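Local coordinates for citryl-CoA lyase (Hydrogenobacter thermophilus, PDB 6HXP), which probably cleaves citryl-CoA into acetyl-CoA and oxaloacetate, as a citrate synthase relative acting in the reductive tricarboxylic acid cycle, and binds coenzyme A, at residues A[234-238]-A[239-243]. Sequence-based numbering, arbitrary orientation.
Sequences KRLDE and ERDVE
Asp241 turns its carboxylate back to the backbone N of Asp237, and two bonds run between these residues in opposite directions. Asp237 N donates to Asp241 OD2 at 2.8 Å, nearly straight at 172° yet reaching the anti side of the oxygen from well out of the carboxylate plane; Asp241 N returns a bond of 2.7 Å to Asp237 O. With CG anti to its own carbonyl carbon (chi1 -56°), Asp241 keeps its carboxylate beside its backbone N, where Asp237 N can be met. Asp237, the N-cap of helix 238-241, turns its carboxylate to Arg240, whose side chain crosses it at about a right angle. In the salt bridge of 3.1 Å, Arg240 NE meets the anti side of Asp237 OD2, which lies off the guanidinium plane, and the two group planes are turned well apart. A bend at chi3 (55°) brings the guanidinium back over Asp237, with Arg240 NH2 3.6 Å from Asp237 CB. One guanidinium face receives Asp241 OD2, offset toward the rim, while Arg240 NH1 lies 2.8 Å from Asp241 OD1 with no N-H directed at it, a pairing of charges alone. Glu239 CG rests on Asp237 OD1 at 3.2 Å, and the two carboxylates lie near each other unbonded, probably mildly unfavourable. As the helix ends, Val242 N hydrogen-bonds to Glu238 O at 3.2 Å, and the side chains of Leu236 and Val242 cross at about a right angle, Leu236 CD1 meeting Val242 CG2 at 3.9 Å. Glu238 OE1 hydrogen-bonds to His12 ND1 of the second subunit, with whose strand Val242 and Glu243 pair in parallel. The arginine thus sits between two aspartates and probably eases their repulsion, while the Asp237-Asp241 bonds fix the turn leading into the intersubunit strand.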
loop_
_atom_site.group_PDB
_atom_site.type_symbol
_atom_site.label_atom_id
_atom_site.label_comp_id
_atom_site.label_asym_id
_atom_site.label_seq_id
_atom_site.Cartn_x
_atom_site.Cartn_y
_atom_site.Cartn_z
ATOM N N LYS A 234 -8.855 -14.154 8.976
ATOM C CA LYS A 234 -7.399 -14.341 8.859
ATOM C C LYS A 234 -6.687 -13.704 10.043
ATOM O O LYS A 234 -6.277 -12.536 10.033
ATOM C CB LYS A 234 -6.855 -13.782 7.545
ATOM C CG LYS A 234 -7.430 -14.519 6.344
ATOM C CD LYS A 234 -7.139 -16.043 6.364
ATOM C CE LYS A 234 -7.540 -16.805 5.111
ATOM N NZ LYS A 234 -9.003 -17.018 5.061
ATOM N N ARG A 235 -6.620 -14.480 11.096
ATOM C CA ARG A 235 -5.985 -14.076 12.343
ATOM C C ARG A 235 -5.385 -15.319 12.943
ATOM O O ARG A 235 -5.892 -16.433 12.708
ATOM C CB ARG A 235 -6.987 -13.426 13.298
ATOM C CG ARG A 235 -8.107 -14.341 13.777
ATOM C CD ARG A 235 -8.981 -13.606 14.784
ATOM N NE ARG A 235 -9.979 -14.506 15.369
ATOM C CZ ARG A 235 -11.186 -14.737 14.858
ATOM N NH1 ARG A 235 -12.014 -15.586 15.454
ATOM N NH2 ARG A 235 -11.578 -14.116 13.753
ATOM N N LEU A 236 -4.271 -15.181 13.616
ATOM C CA LEU A 236 -3.627 -16.334 14.243
ATOM C C LEU A 236 -4.285 -16.625 15.581
ATOM O O LEU A 236 -5.020 -15.805 16.114
ATOM C CB LEU A 236 -2.135 -16.077 14.490
ATOM C CG LEU A 236 -1.300 -15.563 13.316
ATOM C CD1 LEU A 236 0.135 -15.367 13.762
ATOM C CD2 LEU A 236 -1.384 -16.485 12.109
ATOM N N ASP A 237 -4.017 -17.831 16.106
ATOM C CA ASP A 237 -4.426 -18.269 17.454
ATOM C C ASP A 237 -3.102 -18.259 18.224
ATOM O O ASP A 237 -2.197 -19.024 17.890
ATOM C CB ASP A 237 -5.033 -19.665 17.365
ATOM C CG ASP A 237 -5.319 -20.359 18.688
ATOM O OD1 ASP A 237 -5.272 -19.684 19.745
ATOM O OD2 ASP A 237 -5.615 -21.561 18.663
ATOM N N GLU A 238 -2.936 -17.301 19.129
ATOM C CA GLU A 238 -1.664 -17.091 19.813
ATOM C C GLU A 238 -1.187 -18.333 20.556
ATOM O O GLU A 238 -0.023 -18.723 20.422
ATOM C CB GLU A 238 -1.762 -15.885 20.758
ATOM C CG GLU A 238 -0.439 -15.203 20.970
ATOM C CD GLU A 238 -0.541 -14.055 21.950
ATOM O OE1 GLU A 238 -0.729 -12.893 21.513
ATOM O OE2 GLU A 238 -0.328 -14.329 23.152
ATOM N N GLU A 239 -2.086 -18.987 21.302
ATOM C CA GLU A 239 -1.701 -20.175 22.071
ATOM C C GLU A 239 -1.244 -21.328 21.180
ATOM O O GLU A 239 -0.290 -22.009 21.537
ATOM C CB GLU A 239 -2.794 -20.608 23.075
ATOM C CG GLU A 239 -4.203 -20.825 22.540
ATOM C CD GLU A 239 -5.183 -21.300 23.599
ATOM O OE1 GLU A 239 -5.336 -20.592 24.621
ATOM O OE2 GLU A 239 -5.828 -22.354 23.391
ATOM N N ARG A 240 -1.841 -21.486 19.989
ATOM C CA ARG A 240 -1.508 -22.557 19.053
ATOM C C ARG A 240 -0.422 -22.259 18.018
ATOM O O ARG A 240 0.346 -23.144 17.660
ATOM C CB ARG A 240 -2.800 -22.935 18.305
ATOM C CG ARG A 240 -2.696 -24.092 17.316
ATOM C CD ARG A 240 -4.069 -24.518 16.812
ATOM N NE ARG A 240 -4.826 -23.401 16.236
ATOM C CZ ARG A 240 -4.658 -22.930 15.004
ATOM N NH1 ARG A 240 -3.760 -23.477 14.194
ATOM N NH2 ARG A 240 -5.384 -21.907 14.574
ATOM N N ASP A 241 -0.411 -21.038 17.464
ATOM C CA ASP A 241 0.443 -20.670 16.326
ATOM C C ASP A 241 1.667 -19.851 16.610
ATOM O O ASP A 241 2.488 -19.688 15.703
ATOM C CB ASP A 241 -0.388 -19.835 15.338
ATOM C CG ASP A 241 -1.640 -20.554 14.880
ATOM O OD1 ASP A 241 -1.610 -21.815 14.806
ATOM O OD2 ASP A 241 -2.667 -19.870 14.646
ATOM N N VAL A 242 1.741 -19.217 17.785
ATOM C CA VAL A 242 2.815 -18.293 18.103
ATOM C C VAL A 242 3.760 -18.781 19.178
ATOM O O VAL A 242 3.311 -19.343 20.161
ATOM C CB VAL A 242 2.158 -16.942 18.506
ATOM C CG1 VAL A 242 3.198 -15.917 18.957
ATOM C CG2 VAL A 242 1.296 -16.398 17.362
ATOM N N GLU A 243 5.063 -18.557 18.996
ATOM C CA GLU A 243 6.062 -18.796 20.019
ATOM C C GLU A 243 6.517 -17.416 20.535
ATOM O O GLU A 243 7.055 -16.612 19.765
ATOM C CB GLU A 243 7.265 -19.569 19.464
ATOM C CG GLU A 243 8.321 -19.826 20.523
ATOM C CD GLU A 243 9.622 -20.446 20.064
ATOM O OE1 GLU A 243 9.733 -20.817 18.873
ATOM O OE2 GLU A 243 10.534 -20.572 20.913
#